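Local coordinates for type II restriction enzyme BsoBI (Geobacillus stearothermophilus, PDB 1DC1), which recognises the double-stranded DNA sequence CYCGRG and, as a homodimer, cleaves it after the first C to leave 5'-phosphate ends, at residues V51-A56 and K60-L65; A145-L150 and Y178-F183; I213-C218 and R318-I323; E290-Q295 and G299-S304. All blocks are in the same frame, centred on the assembly; numbering follows the deposited sequence.

Interaction 1: V51-A56 and K60-L65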
loop_
_atom_site.group_PDB
_atom_site.type_symbol
_atom_site.label_atom_id
_atom_site.label_comp_id
_atom_site.label_asym_id
_atom_site.label_seq_id
_atom_site.Cartn_x
_atom_site.Cartn_y
_atom_site.Cartn_z
ATOM N N VAL D 51 -26.829 -16.393 12.745
ATOM C CA VAL D 51 -27.651 -17.560 13.017
ATOM C C VAL D 51 -26.930 -18.408 14.068
ATOM O O VAL D 51 -27.539 -18.835 15.046
ATOM C CB VAL D 51 -27.867 -18.403 11.734
ATOM C CG1 VAL D 51 -28.363 -19.800 12.127
ATOM C CG2 VAL D 51 -28.840 -17.686 10.778
ATOM N N ALA D 52 -25.635 -18.628 13.892
ATOM C CA ALA D 52 -24.858 -19.441 14.832
ATOM C C ALA D 52 -24.706 -18.802 16.197
ATOM O O ALA D 52 -24.866 -19.444 17.219
ATOM C CB ALA D 52 -23.483 -19.700 14.257
ATOM N N ALA D 53 -24.408 -17.519 16.204
ATOM C CA ALA D 53 -24.193 -16.817 17.437
ATOM C C ALA D 53 -25.451 -16.602 18.222
ATOM O O ALA D 53 -25.394 -16.456 19.454
ATOM C CB ALA D 53 -23.550 -15.486 17.164
ATOM N N SER D 54 -26.584 -16.554 17.526
ATOM C CA SER D 54 -27.842 -16.281 18.191
ATOM C C SER D 54 -28.294 -17.302 19.236
ATOM O O SER D 54 -29.192 -16.997 20.051
ATOM C CB SER D 54 -28.921 -16.020 17.166
ATOM O OG SER D 54 -28.757 -14.723 16.615
ATOM N N VAL D 55 -27.687 -18.496 19.241
ATOM C CA VAL D 55 -28.045 -19.461 20.278
ATOM C C VAL D 55 -27.460 -19.042 21.661
ATOM O O VAL D 55 -27.954 -19.509 22.683
ATOM C CB VAL D 55 -27.668 -20.914 19.908
ATOM C CG1 VAL D 55 -27.977 -21.166 18.435
ATOM C CG2 VAL D 55 -26.251 -21.172 20.225
ATOM N N ALA D 56 -26.457 -18.143 21.697
ATOM C CA ALA D 56 -25.887 -17.655 22.957
ATOM C C ALA D 56 -26.903 -16.677 23.514
ATOM O O ALA D 56 -27.403 -15.799 22.805
ATOM C CB ALA D 56 -24.582 -16.956 22.710
ATOM N N LYS D 60 -21.073 -14.003 27.238
ATOM C CA LYS D 60 -20.127 -15.021 27.692
ATOM C C LYS D 60 -20.442 -16.361 27.132
ATOM O O LYS D 60 -19.569 -17.208 27.003
ATOM C CB LYS D 60 -20.079 -15.093 29.212
ATOM C CG LYS D 60 -19.144 -14.049 29.759
ATOM C CD LYS D 60 -19.089 -14.080 31.273
ATOM C CE LYS D 60 -19.161 -12.673 31.894
ATOM N NZ LYS D 60 -20.460 -12.390 32.650
ATOM N N ASP D 61 -21.701 -16.557 26.767
ATOM C CA ASP D 61 -22.101 -17.834 26.201
ATOM C C ASP D 61 -21.458 -18.069 24.834
ATOM O O ASP D 61 -21.300 -19.218 24.414
ATOM C CB ASP D 61 -23.629 -17.906 26.075
ATOM C CG ASP D 61 -24.336 -18.180 27.406
ATOM O OD1 ASP D 61 -23.686 -18.696 28.353
ATOM O OD2 ASP D 61 -25.552 -17.870 27.479
ATOM N N LEU D 62 -21.076 -16.986 24.158
ATOM C CA LEU D 62 -20.456 -17.071 22.823
ATOM C C LEU D 62 -19.136 -17.859 22.883
ATOM O O LEU D 62 -18.726 -18.463 21.884
ATOM C CB LEU D 62 -20.244 -15.636 22.231
ATOM C CG LEU D 62 -21.491 -14.716 22.040
ATOM C CD1 LEU D 62 -21.106 -13.267 21.816
ATOM C CD2 LEU D 62 -22.311 -15.234 20.863
ATOM N N LEU D 63 -18.507 -17.860 24.058
ATOM C CA LEU D 63 -17.253 -18.574 24.256
ATOM C C LEU D 63 -17.401 -20.089 24.114
ATOM O O LEU D 63 -16.419 -20.812 23.945
ATOM C CB LEU D 63 -16.720 -18.261 25.632
ATOM C CG LEU D 63 -16.343 -16.801 25.761
ATOM C CD1 LEU D 63 -15.967 -16.426 27.203
ATOM C CD2 LEU D 63 -15.176 -16.598 24.816
ATOM N N TYR D 64 -18.629 -20.578 24.203
ATOM C CA TYR D 64 -18.855 -22.018 24.098
ATOM C C TYR D 64 -19.284 -22.529 22.732
ATOM O O TYR D 64 -19.416 -23.732 22.528
ATOM C CB TYR D 64 -19.857 -22.467 25.153
ATOM C CG TYR D 64 -19.456 -21.978 26.502
ATOM C CD1 TYR D 64 -18.159 -22.180 26.960
ATOM C CD2 TYR D 64 -20.333 -21.233 27.275
ATOM C CE1 TYR D 64 -17.738 -21.640 28.143
ATOM C CE2 TYR D 64 -19.940 -20.688 28.456
ATOM C CZ TYR D 64 -18.634 -20.884 28.895
ATOM O OH TYR D 64 -18.203 -20.285 30.064
ATOM N N LEU D 65 -19.507 -21.620 21.798
ATOM C CA LEU D 65 -19.857 -22.010 20.441
ATOM C C LEU D 65 -18.520 -22.100 19.677
ATOM O O LEU D 65 -18.037 -21.122 19.091
ATOM C CB LEU D 65 -20.795 -20.968 19.848
ATOM C CG LEU D 65 -22.029 -20.642 20.719
ATOM C CD1 LEU D 65 -22.837 -19.489 20.145
ATOM C CD2 LEU D 65 -22.872 -21.873 20.792
#

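Interaction 2: A145-L150 and Y178-F183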
loop_
_atom_site.group_PDB
_atom_site.type_symbol
_atom_site.label_atom_id
_atom_site.label_comp_id
_atom_site.label_asym_id
_atom_site.label_seq_id
_atom_site.Cartn_x
_atom_site.Cartn_y
_atom_site.Cartn_z
ATOM N N ALA D 145 -3.497 -9.669 -24.505
ATOM C CA ALA D 145 -2.843 -8.887 -25.571
ATOM C C ALA D 145 -1.709 -9.701 -26.273
ATOM O O ALA D 145 -1.548 -9.647 -27.487
ATOM C CB ALA D 145 -2.301 -7.583 -24.999
ATOM N N ILE D 146 -0.959 -10.471 -25.490
ATOM C CA ILE D 146 0.123 -11.310 -25.974
ATOM C C ILE D 146 -0.430 -12.443 -26.845
ATOM O O ILE D 146 0.026 -12.613 -27.969
ATOM C CB ILE D 146 0.922 -11.933 -24.778
ATOM C CG1 ILE D 146 1.653 -10.808 -23.980
ATOM C CG2 ILE D 146 1.855 -13.107 -25.310
ATOM C CD1 ILE D 146 3.108 -10.703 -24.254
ATOM N N ILE D 147 -1.386 -13.223 -26.343
ATOM C CA ILE D 147 -1.948 -14.314 -27.158
ATOM C C ILE D 147 -2.703 -13.808 -28.390
ATOM O O ILE D 147 -2.628 -14.420 -29.442
ATOM C CB ILE D 147 -2.772 -15.359 -26.294
ATOM C CG1 ILE D 147 -4.056 -14.792 -25.710
ATOM C CG2 ILE D 147 -1.851 -15.872 -25.158
ATOM C CD1 ILE D 147 -4.714 -15.791 -24.783
ATOM N N SER D 148 -3.384 -12.669 -28.298
ATOM C CA SER D 148 -4.029 -12.138 -29.495
ATOM C C SER D 148 -2.981 -11.730 -30.521
ATOM O O SER D 148 -3.167 -11.969 -31.713
ATOM C CB SER D 148 -4.915 -10.958 -29.164
ATOM O OG SER D 148 -6.134 -11.504 -28.729
ATOM N N ALA D 149 -1.887 -11.122 -30.078
ATOM C CA ALA D 149 -0.820 -10.766 -30.997
ATOM C C ALA D 149 -0.270 -12.028 -31.711
ATOM O O ALA D 149 0.014 -11.987 -32.908
ATOM C CB ALA D 149 0.307 -10.063 -30.259
ATOM N N LEU D 150 -0.111 -13.143 -30.987
ATOM C CA LEU D 150 0.395 -14.409 -31.577
ATOM C C LEU D 150 -0.659 -14.935 -32.547
ATOM O O LEU D 150 -0.319 -15.345 -33.671
ATOM C CB LEU D 150 0.686 -15.507 -30.508
ATOM C CG LEU D 150 1.878 -15.207 -29.568
ATOM C CD1 LEU D 150 1.914 -16.070 -28.336
ATOM C CD2 LEU D 150 3.117 -15.418 -30.360
ATOM N N TYR D 178 -10.351 -18.350 -26.242
ATOM C CA TYR D 178 -11.197 -17.403 -25.535
ATOM C C TYR D 178 -10.966 -17.556 -24.030
ATOM O O TYR D 178 -11.083 -18.667 -23.472
ATOM C CB TYR D 178 -12.650 -17.710 -25.841
ATOM C CG TYR D 178 -13.606 -16.759 -25.214
ATOM C CD1 TYR D 178 -14.178 -17.035 -23.967
ATOM C CD2 TYR D 178 -13.996 -15.610 -25.895
ATOM C CE1 TYR D 178 -15.126 -16.178 -23.416
ATOM C CE2 TYR D 178 -14.950 -14.740 -25.362
ATOM C CZ TYR D 178 -15.519 -15.020 -24.122
ATOM O OH TYR D 178 -16.470 -14.151 -23.602
ATOM N N GLU D 179 -10.640 -16.454 -23.369
ATOM C CA GLU D 179 -10.413 -16.466 -21.928
ATOM C C GLU D 179 -9.315 -17.371 -21.397
ATOM O O GLU D 179 -9.308 -17.661 -20.191
ATOM C CB GLU D 179 -11.699 -16.810 -21.167
ATOM C CG GLU D 179 -12.594 -15.606 -20.958
ATOM C CD GLU D 179 -13.847 -15.920 -20.148
ATOM O OE1 GLU D 179 -14.118 -17.121 -19.873
ATOM O OE2 GLU D 179 -14.564 -14.951 -19.787
ATOM N N LEU D 180 -8.407 -17.836 -22.269
ATOM C CA LEU D 180 -7.263 -18.666 -21.809
ATOM C C LEU D 180 -6.368 -17.863 -20.821
ATOM O O LEU D 180 -5.766 -18.463 -19.915
ATOM C CB LEU D 180 -6.402 -19.183 -22.993
ATOM C CG LEU D 180 -5.105 -19.988 -22.719
ATOM C CD1 LEU D 180 -4.881 -21.047 -23.797
ATOM C CD2 LEU D 180 -3.926 -19.028 -22.709
ATOM N N GLU D 181 -6.318 -16.528 -20.989
ATOM C CA GLU D 181 -5.529 -15.639 -20.146
ATOM C C GLU D 181 -5.926 -15.665 -18.647
ATOM O O GLU D 181 -5.141 -15.316 -17.750
ATOM C CB GLU D 181 -5.612 -14.261 -20.749
ATOM C CG GLU D 181 -6.960 -13.613 -20.615
ATOM C CD GLU D 181 -7.925 -13.965 -21.738
ATOM O OE1 GLU D 181 -7.593 -14.788 -22.614
ATOM O OE2 GLU D 181 -9.046 -13.404 -21.723
ATOM N N THR D 182 -7.143 -16.121 -18.387
ATOM C CA THR D 182 -7.661 -16.252 -17.034
ATOM C C THR D 182 -6.841 -17.222 -16.221
ATOM O O THR D 182 -6.755 -17.114 -14.999
ATOM C CB THR D 182 -9.110 -16.800 -17.034
ATOM O OG1 THR D 182 -9.976 -15.865 -17.680
ATOM C CG2 THR D 182 -9.562 -17.024 -15.621
ATOM N N PHE D 183 -6.250 -18.195 -16.897
ATOM C CA PHE D 183 -5.480 -19.217 -16.195
ATOM C C PHE D 183 -4.078 -19.464 -16.652
ATOM O O PHE D 183 -3.512 -20.505 -16.356
ATOM C CB PHE D 183 -6.215 -20.533 -16.268
ATOM C CG PHE D 183 -7.491 -20.518 -15.531
ATOM C CD1 PHE D 183 -7.490 -20.287 -14.150
ATOM C CD2 PHE D 183 -8.682 -20.733 -16.203
ATOM C CE1 PHE D 183 -8.654 -20.274 -13.437
ATOM C CE2 PHE D 183 -9.859 -20.726 -15.517
ATOM C CZ PHE D 183 -9.850 -20.495 -14.112
#

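Interaction 3: I213-C218 and R318-I323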
loop_
_atom_site.group_PDB
_atom_site.type_symbol
_atom_site.label_atom_id
_atom_site.label_comp_id
_atom_site.label_asym_id
_atom_site.label_seq_id
_atom_site.Cartn_x
_atom_site.Cartn_y
_atom_site.Cartn_z
ATOM N N ILE D 213 7.120 -9.997 -14.651
ATOM C CA ILE D 213 7.226 -10.551 -16.015
ATOM C C ILE D 213 8.657 -10.950 -16.318
ATOM O O ILE D 213 9.575 -10.136 -16.122
ATOM C CB ILE D 213 6.833 -9.491 -17.073
ATOM C CG1 ILE D 213 5.407 -8.994 -16.796
ATOM C CG2 ILE D 213 7.072 -10.041 -18.522
ATOM C CD1 ILE D 213 5.064 -7.777 -17.546
ATOM N N CYS D 214 8.829 -12.173 -16.829
ATOM C CA CYS D 214 10.130 -12.703 -17.204
ATOM C C CYS D 214 10.036 -13.369 -18.553
ATOM O O CYS D 214 9.155 -14.193 -18.740
ATOM C CB CYS D 214 10.592 -13.725 -16.170
ATOM S SG CYS D 214 11.206 -13.013 -14.588
ATOM N N LEU D 215 10.932 -13.005 -19.472
ATOM C CA LEU D 215 10.978 -13.602 -20.808
ATOM C C LEU D 215 12.259 -14.354 -20.898
ATOM O O LEU D 215 13.319 -13.775 -20.723
ATOM C CB LEU D 215 10.951 -12.565 -21.933
ATOM C CG LEU D 215 10.798 -13.142 -23.374
ATOM C CD1 LEU D 215 9.488 -13.876 -23.458
ATOM C CD2 LEU D 215 10.784 -12.067 -24.438
ATOM N N PHE D 216 12.167 -15.649 -21.191
ATOM C CA PHE D 216 13.344 -16.512 -21.277
ATOM C C PHE D 216 13.677 -16.893 -22.673
ATOM O O PHE D 216 12.788 -17.096 -23.488
ATOM C CB PHE D 216 13.138 -17.824 -20.556
ATOM C CG PHE D 216 13.013 -17.672 -19.107
ATOM C CD1 PHE D 216 14.151 -17.612 -18.303
ATOM C CD2 PHE D 216 11.752 -17.561 -18.533
ATOM C CE1 PHE D 216 14.032 -17.442 -16.937
ATOM C CE2 PHE D 216 11.608 -17.390 -17.165
ATOM C CZ PHE D 216 12.743 -17.332 -16.364
ATOM N N ASN D 217 14.974 -16.980 -22.922
ATOM C CA ASN D 217 15.501 -17.425 -24.190
ATOM C C ASN D 217 15.599 -18.939 -23.997
ATOM O O ASN D 217 16.621 -19.429 -23.512
ATOM C CB ASN D 217 16.908 -16.898 -24.397
ATOM C CG ASN D 217 17.661 -17.730 -25.367
ATOM O OD1 ASN D 217 17.107 -18.672 -25.951
ATOM N ND2 ASN D 217 18.925 -17.405 -25.575
ATOM N N CYS D 218 14.572 -19.684 -24.371
ATOM C CA CYS D 218 14.601 -21.124 -24.175
ATOM C C CYS D 218 13.240 -21.793 -24.424
ATOM O O CYS D 218 12.174 -21.226 -24.120
ATOM C CB CYS D 218 15.070 -21.432 -22.743
ATOM S SG CYS D 218 13.775 -21.303 -21.480
ATOM N N ARG D 318 3.619 -6.812 -29.470
ATOM C CA ARG D 318 4.150 -7.253 -30.752
ATOM C C ARG D 318 5.684 -7.206 -30.672
ATOM O O ARG D 318 6.367 -8.112 -31.137
ATOM C CB ARG D 318 3.565 -6.358 -31.840
ATOM C CG ARG D 318 4.290 -6.380 -33.140
ATOM C CD ARG D 318 3.449 -5.725 -34.236
ATOM N NE ARG D 318 3.772 -6.306 -35.543
ATOM C CZ ARG D 318 4.154 -5.618 -36.620
ATOM N NH1 ARG D 318 4.273 -4.290 -36.575
ATOM N NH2 ARG D 318 4.406 -6.270 -37.753
ATOM N N TRP D 319 6.215 -6.167 -30.039
ATOM C CA TRP D 319 7.638 -6.053 -29.860
ATOM C C TRP D 319 8.163 -7.216 -28.982
ATOM O O TRP D 319 9.211 -7.808 -29.295
ATOM C CB TRP D 319 7.943 -4.713 -29.201
ATOM C CG TRP D 319 9.363 -4.611 -28.695
ATOM C CD1 TRP D 319 10.496 -4.422 -29.441
ATOM C CD2 TRP D 319 9.793 -4.697 -27.337
ATOM N NE1 TRP D 319 11.597 -4.384 -28.639
ATOM C CE2 TRP D 319 11.200 -4.546 -27.337
ATOM C CE3 TRP D 319 9.126 -4.889 -26.114
ATOM C CZ2 TRP D 319 11.955 -4.577 -26.165
ATOM C CZ3 TRP D 319 9.880 -4.920 -24.947
ATOM C CH2 TRP D 319 11.276 -4.765 -24.981
ATOM N N ILE D 320 7.446 -7.536 -27.888
ATOM C CA ILE D 320 7.880 -8.598 -26.985
ATOM C C ILE D 320 7.999 -9.941 -27.679
ATOM O O ILE D 320 8.953 -10.681 -27.468
ATOM C CB ILE D 320 6.912 -8.747 -25.784
ATOM C CG1 ILE D 320 7.411 -7.855 -24.656
ATOM C CG2 ILE D 320 6.868 -10.218 -25.269
ATOM C CD1 ILE D 320 6.411 -7.682 -23.551
ATOM N N ILE D 321 7.010 -10.235 -28.508
ATOM C CA ILE D 321 6.943 -11.484 -29.234
ATOM C C ILE D 321 8.104 -11.631 -30.235
ATOM O O ILE D 321 8.535 -12.749 -30.559
ATOM C CB ILE D 321 5.538 -11.592 -29.951
ATOM C CG1 ILE D 321 4.469 -12.025 -28.943
ATOM C CG2 ILE D 321 5.578 -12.578 -31.067
ATOM C CD1 ILE D 321 3.226 -11.328 -29.177
ATOM N N ASN D 322 8.620 -10.498 -30.697
ATOM C CA ASN D 322 9.702 -10.510 -31.672
ATOM C C ASN D 322 11.085 -10.329 -31.107
ATOM O O ASN D 322 12.026 -10.307 -31.866
ATOM C CB ASN D 322 9.436 -9.452 -32.748
ATOM C CG ASN D 322 8.365 -9.894 -33.742
ATOM O OD1 ASN D 322 8.615 -10.775 -34.581
ATOM N ND2 ASN D 322 7.164 -9.299 -33.649
ATOM N N ILE D 323 11.199 -10.198 -29.788
ATOM C CA ILE D 323 12.484 -10.044 -29.102
ATOM C C ILE D 323 13.325 -11.316 -29.323
ATOM O O ILE D 323 14.547 -11.190 -29.149
ATOM C CB ILE D 323 12.295 -9.865 -27.561
ATOM C CG1 ILE D 323 11.631 -8.537 -27.248
ATOM C CG2 ILE D 323 13.639 -9.993 -26.837
ATOM C CD1 ILE D 323 11.406 -8.388 -25.781
ATOM O OXT ILE D 323 12.766 -12.397 -29.659
#

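Interaction 4: E290-Q295 and G299-S304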
loop_
_atom_site.group_PDB
_atom_site.type_symbol
_atom_site.label_atom_id
_atom_site.label_comp_id
_atom_site.label_asym_id
_atom_site.label_seq_id
_atom_site.Cartn_x
_atom_site.Cartn_y
_atom_site.Cartn_z
ATOM N N GLU D 290 7.645 11.569 -16.738
ATOM C CA GLU D 290 8.886 12.234 -17.109
ATOM C C GLU D 290 10.070 11.329 -16.796
ATOM O O GLU D 290 11.007 11.204 -17.593
ATOM C CB GLU D 290 9.023 13.520 -16.338
ATOM C CG GLU D 290 8.033 14.578 -16.776
ATOM C CD GLU D 290 8.633 15.550 -17.805
ATOM O OE1 GLU D 290 9.598 15.177 -18.528
ATOM O OE2 GLU D 290 8.135 16.694 -17.889
ATOM N N GLU D 291 10.037 10.690 -15.639
ATOM C CA GLU D 291 11.142 9.815 -15.273
ATOM C C GLU D 291 11.224 8.575 -16.175
ATOM O O GLU D 291 12.331 8.115 -16.519
ATOM C CB GLU D 291 10.990 9.388 -13.816
ATOM C CG GLU D 291 11.333 10.499 -12.877
ATOM C CD GLU D 291 11.111 10.096 -11.459
ATOM O OE1 GLU D 291 10.370 9.112 -11.269
ATOM O OE2 GLU D 291 11.661 10.761 -10.540
ATOM N N ILE D 292 10.073 8.004 -16.536
ATOM C CA ILE D 292 10.048 6.825 -17.421
ATOM C C ILE D 292 10.620 7.226 -18.779
ATOM O O ILE D 292 11.454 6.522 -19.325
ATOM C CB ILE D 292 8.617 6.258 -17.622
ATOM C CG1 ILE D 292 8.127 5.657 -16.301
ATOM C CG2 ILE D 292 8.598 5.188 -18.782
ATOM C CD1 ILE D 292 6.639 5.500 -16.215
ATOM N N TRP D 293 10.171 8.366 -19.302
ATOM C CA TRP D 293 10.658 8.877 -20.571
ATOM C C TRP D 293 12.176 9.093 -20.521
ATOM O O TRP D 293 12.906 8.685 -21.435
ATOM C CB TRP D 293 9.945 10.161 -20.874
ATOM C CG TRP D 293 10.356 10.770 -22.119
ATOM C CD1 TRP D 293 11.318 11.707 -22.289
ATOM C CD2 TRP D 293 9.805 10.516 -23.396
ATOM N NE1 TRP D 293 11.403 12.066 -23.600
ATOM C CE2 TRP D 293 10.485 11.347 -24.312
ATOM C CE3 TRP D 293 8.797 9.661 -23.866
ATOM C CZ2 TRP D 293 10.191 11.353 -25.681
ATOM C CZ3 TRP D 293 8.502 9.658 -25.215
ATOM C CH2 TRP D 293 9.197 10.501 -26.112
ATOM N N ASP D 294 12.671 9.717 -19.465
ATOM C CA ASP D 294 14.107 9.916 -19.342
ATOM C C ASP D 294 14.861 8.582 -19.376
ATOM O O ASP D 294 15.931 8.467 -19.984
ATOM C CB ASP D 294 14.432 10.632 -18.039
ATOM C CG ASP D 294 14.061 12.085 -18.096
ATOM O OD1 ASP D 294 13.718 12.523 -19.223
ATOM O OD2 ASP D 294 14.105 12.773 -17.043
ATOM N N GLN D 295 14.318 7.581 -18.688
ATOM C CA GLN D 295 14.937 6.240 -18.636
ATOM C C GLN D 295 14.883 5.538 -19.987
ATOM O O GLN D 295 15.797 4.782 -20.330
ATOM C CB GLN D 295 14.260 5.374 -17.550
ATOM C CG GLN D 295 14.591 5.852 -16.152
ATOM C CD GLN D 295 14.198 4.851 -15.091
ATOM O OE1 GLN D 295 14.086 3.680 -15.376
ATOM N NE2 GLN D 295 13.982 5.312 -13.863
ATOM N N GLY D 299 18.214 4.709 -22.118
ATOM C CA GLY D 299 18.452 3.321 -22.338
ATOM C C GLY D 299 18.364 2.529 -21.051
ATOM O O GLY D 299 18.464 1.306 -21.051
ATOM N N SER D 300 18.146 3.176 -19.917
ATOM C CA SER D 300 18.079 2.371 -18.707
ATOM C C SER D 300 16.776 1.525 -18.667
ATOM O O SER D 300 16.765 0.430 -18.117
ATOM C CB SER D 300 18.348 3.222 -17.437
ATOM O OG SER D 300 17.180 3.594 -16.773
ATOM N N LEU D 301 15.697 1.996 -19.280
ATOM C CA LEU D 301 14.481 1.192 -19.398
ATOM C C LEU D 301 14.356 0.975 -20.921
ATOM O O LEU D 301 14.541 1.906 -21.703
ATOM C CB LEU D 301 13.281 1.950 -18.843
ATOM C CG LEU D 301 11.980 1.304 -18.371
ATOM C CD1 LEU D 301 12.257 0.289 -17.286
ATOM C CD2 LEU D 301 11.016 2.447 -17.877
ATOM N N THR D 302 14.068 -0.253 -21.342
ATOM C CA THR D 302 13.942 -0.624 -22.754
ATOM C C THR D 302 12.617 -0.248 -23.425
ATOM O O THR D 302 12.582 0.147 -24.599
ATOM C CB THR D 302 14.159 -2.138 -22.958
ATOM O OG1 THR D 302 15.281 -2.558 -22.177
ATOM C CG2 THR D 302 14.431 -2.438 -24.409
ATOM N N ASN D 303 11.524 -0.372 -22.675
ATOM C CA ASN D 303 10.210 -0.052 -23.216
ATOM C C ASN D 303 9.215 0.169 -22.078
ATOM O O ASN D 303 9.460 -0.204 -20.918
ATOM C CB ASN D 303 9.741 -1.191 -24.134
ATOM C CG ASN D 303 8.861 -0.714 -25.256
ATOM O OD1 ASN D 303 8.253 0.371 -25.203
ATOM N ND2 ASN D 303 8.766 -1.533 -26.283
ATOM N N SER D 304 8.088 0.772 -22.412
ATOM C CA SER D 304 7.060 1.045 -21.413
ATOM C C SER D 304 5.735 1.241 -22.108
ATOM O O SER D 304 5.687 1.602 -23.281
ATOM C CB SER D 304 7.402 2.306 -20.637
ATOM O OG SER D 304 6.436 2.606 -19.645
#

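Interaction 1: V51-A56 and K60-L65
The carbonyl oxygen of Ala53 receives the N-H of Ala56 at 3.0 Å, closing a type I beta turn, and it also lies against the methyl Leu62 CD2, 3.6 Å away. That bond folds the chain back after helix 21-53, so that Ala56 points its CB toward residues 60-65. This CB is wedged between two residues: it sits a tight 3.4 Å from Leu62 CD2 and 3.6 Å from the CB of Asp61. Leu65 meets the turn as well. Its CD1 rests on the carbonyl oxygen of Ala52 at 3.6 Å, while its CD2 presses on Val55 CG2 at 3.5 Å, the two side chains meeting at a slant. Val55 can offer that methyl because its first torsion, -41°, tucks CG2 between the backbone N and the carbonyl carbon. Residues 60-64 hold their curl through bonds such as Tyr64 N to Asp61 O, 3.0 Å. Leu62 packs further on Leu103 and on Phe110 and Leu114 of helix 110-152. In the outlying helical region, about 38 Å from the centre of the chain, the long helix 21-53 is thus followed by a type I beta turn, Ala53 to Ala56, with Leu62 and Leu65 packed against it.

Interaction 2: A145-L150 and Y178-F183
Ile147 carries the whole helix side of this contact through one atom, its CD1 methyl, which meets both Leu180 and Glu181. The apolar part comes first. CD1 lies 3.9 Å from Leu180 CD2 and 4.2 Å from Leu180 CB, the two side chains slanting past one another. Ile147 reaches this far because CG1 stands between its backbone N and carbonyl carbon (chi1 68°) and the chain then runs on extended. Around the pair, Tyr157 of strand 157-161 and Ile187 of strand 184-191 touch both side chains, so the methyls are part of the layer between helix 110-152 and the mixed sheet.

The second kind of contact sets carbon against a carboxylate. Glu181 OE1 is 3.7 Å from Ile147 CD1, and its side chain crosses that of Ile147 at about a right angle. The bend at chi2 (-87°) brings OE1 beside the Ile147 methyl, and OE1 forms a salt bridge with Arg144, three residues before Ile147 on the same helix.

Backbone bonds give the loop its shape. Thr182 N donates to Glu179 O at 3.2 Å and Phe183 N to Leu180 O at 3.1 Å, making the 3-10 turn that presents Leu180 and Glu181 to the helix together.

The two segments, then, meet through van der Waals contacts over a small area, 108 Å², while the directional hold comes from Arg144 beside them; pairing there probably offsets the cost of setting a carboxylate oxygen against a methyl.

Interaction 3: I213-C218 and R318-I323
In the PD-(D/E)XK core of this nuclease, a helix lies across one face of the mixed sheet, and here Leu215 of strand 213-217 meets Ile320, near the end of helix 310-321, and Ile323, just beyond it. The strand directly follows Asp212, predicted to bind the catalytic magnesium; the side chain of Ile320 is about 11 Å from that of Asp212, so the packing lies close to the predicted site without being part of it.

One methyl does the touching from the strand. Leu215 has CG anti to its own N (chi1 -172°), which sends CD2 out from the sheet to the helix end. There it lies 3.8 Å from the carbonyl oxygen of Ile320, 4.4 Å from Ile320 CG2 and 4.0 Å from Ile323 CD1; the Leu215 and Ile323 side chains cross at a slant. Leu198 on the neighbouring strand also packs against Leu215.

Ile323, the last residue of the chain, is held in part by a salt bridge from its terminal OXT to Arg196; its CG1 also sits over the centre of the Trp319 ring, 4.0 Å above the plane. Next door, Asn322 folds its amide back along the helix, ND2 donating to Arg318 O at 2.9 Å from 35° above the carbonyl plane.

Interaction 4: E290-Q295 and G299-S304
Gln295 and Leu301 join the helix of a beta-alpha-beta unit (strand 276-281, helix 286-298, strand 303-306) to the chain that leads into its second strand. Leu301 N donates to Gln295 O at 3.0 Å, almost straight at 176° but approaching well above the carbonyl plane. Alongside this bond Gln295 CB lies 3.8 Å from Leu301 CB. Ser300 OG rests on Gln295 CG at 3.5 Å. A turn further back, Ile292 CG2 meets Leu301 CD2 at 3.8 Å.

The next shell sets these groups in place. Ser298 OG also hydrogen-bonds to Gln295 O, and Gly299 turns the chain with a positive phi of 86°, where a CB would run into the preceding carbonyl. Gln295 stretches beyond CG until NE2 reaches Asn258 OD1 on helix 247-270. An alanine in place of Gln295 would remove the amide, and Asn258 OD1 would probably lose that donor while Ser300 OG would have less to pack on. On helix 286-298 itself, Glu291 OE2 forms a salt bridge with Arg263 of the second subunit. At the strand end, Ser304 OG bonds to Phe279 O of strand 276-281 while lying 3.5 Å from Ile292 CG2.

Interactions 2, 3 and 4 gather in the nuclease core, whereas interaction 1 stands at the far end of the molecule, its centre 49 to 59 Å from the others. Helix 110-152 bridges the two regions: Leu114 near its start packs on interaction 1, and residues 145-150 belong to interaction 2. There Ala149 CB touches Ile321 CD1 of interaction 3 at 3.4 Å. Trp319 packs on Thr302 and Asn303, joining interactions 3 and 4, whose centres are about 18 Å apart. Along the sequence interactions 1, 2 and 3 follow in series, with interaction 4 between the two segments of 3. The core contacts thus surround the mixed sheet, in and beside which the predicted magnesium-binding residues lie.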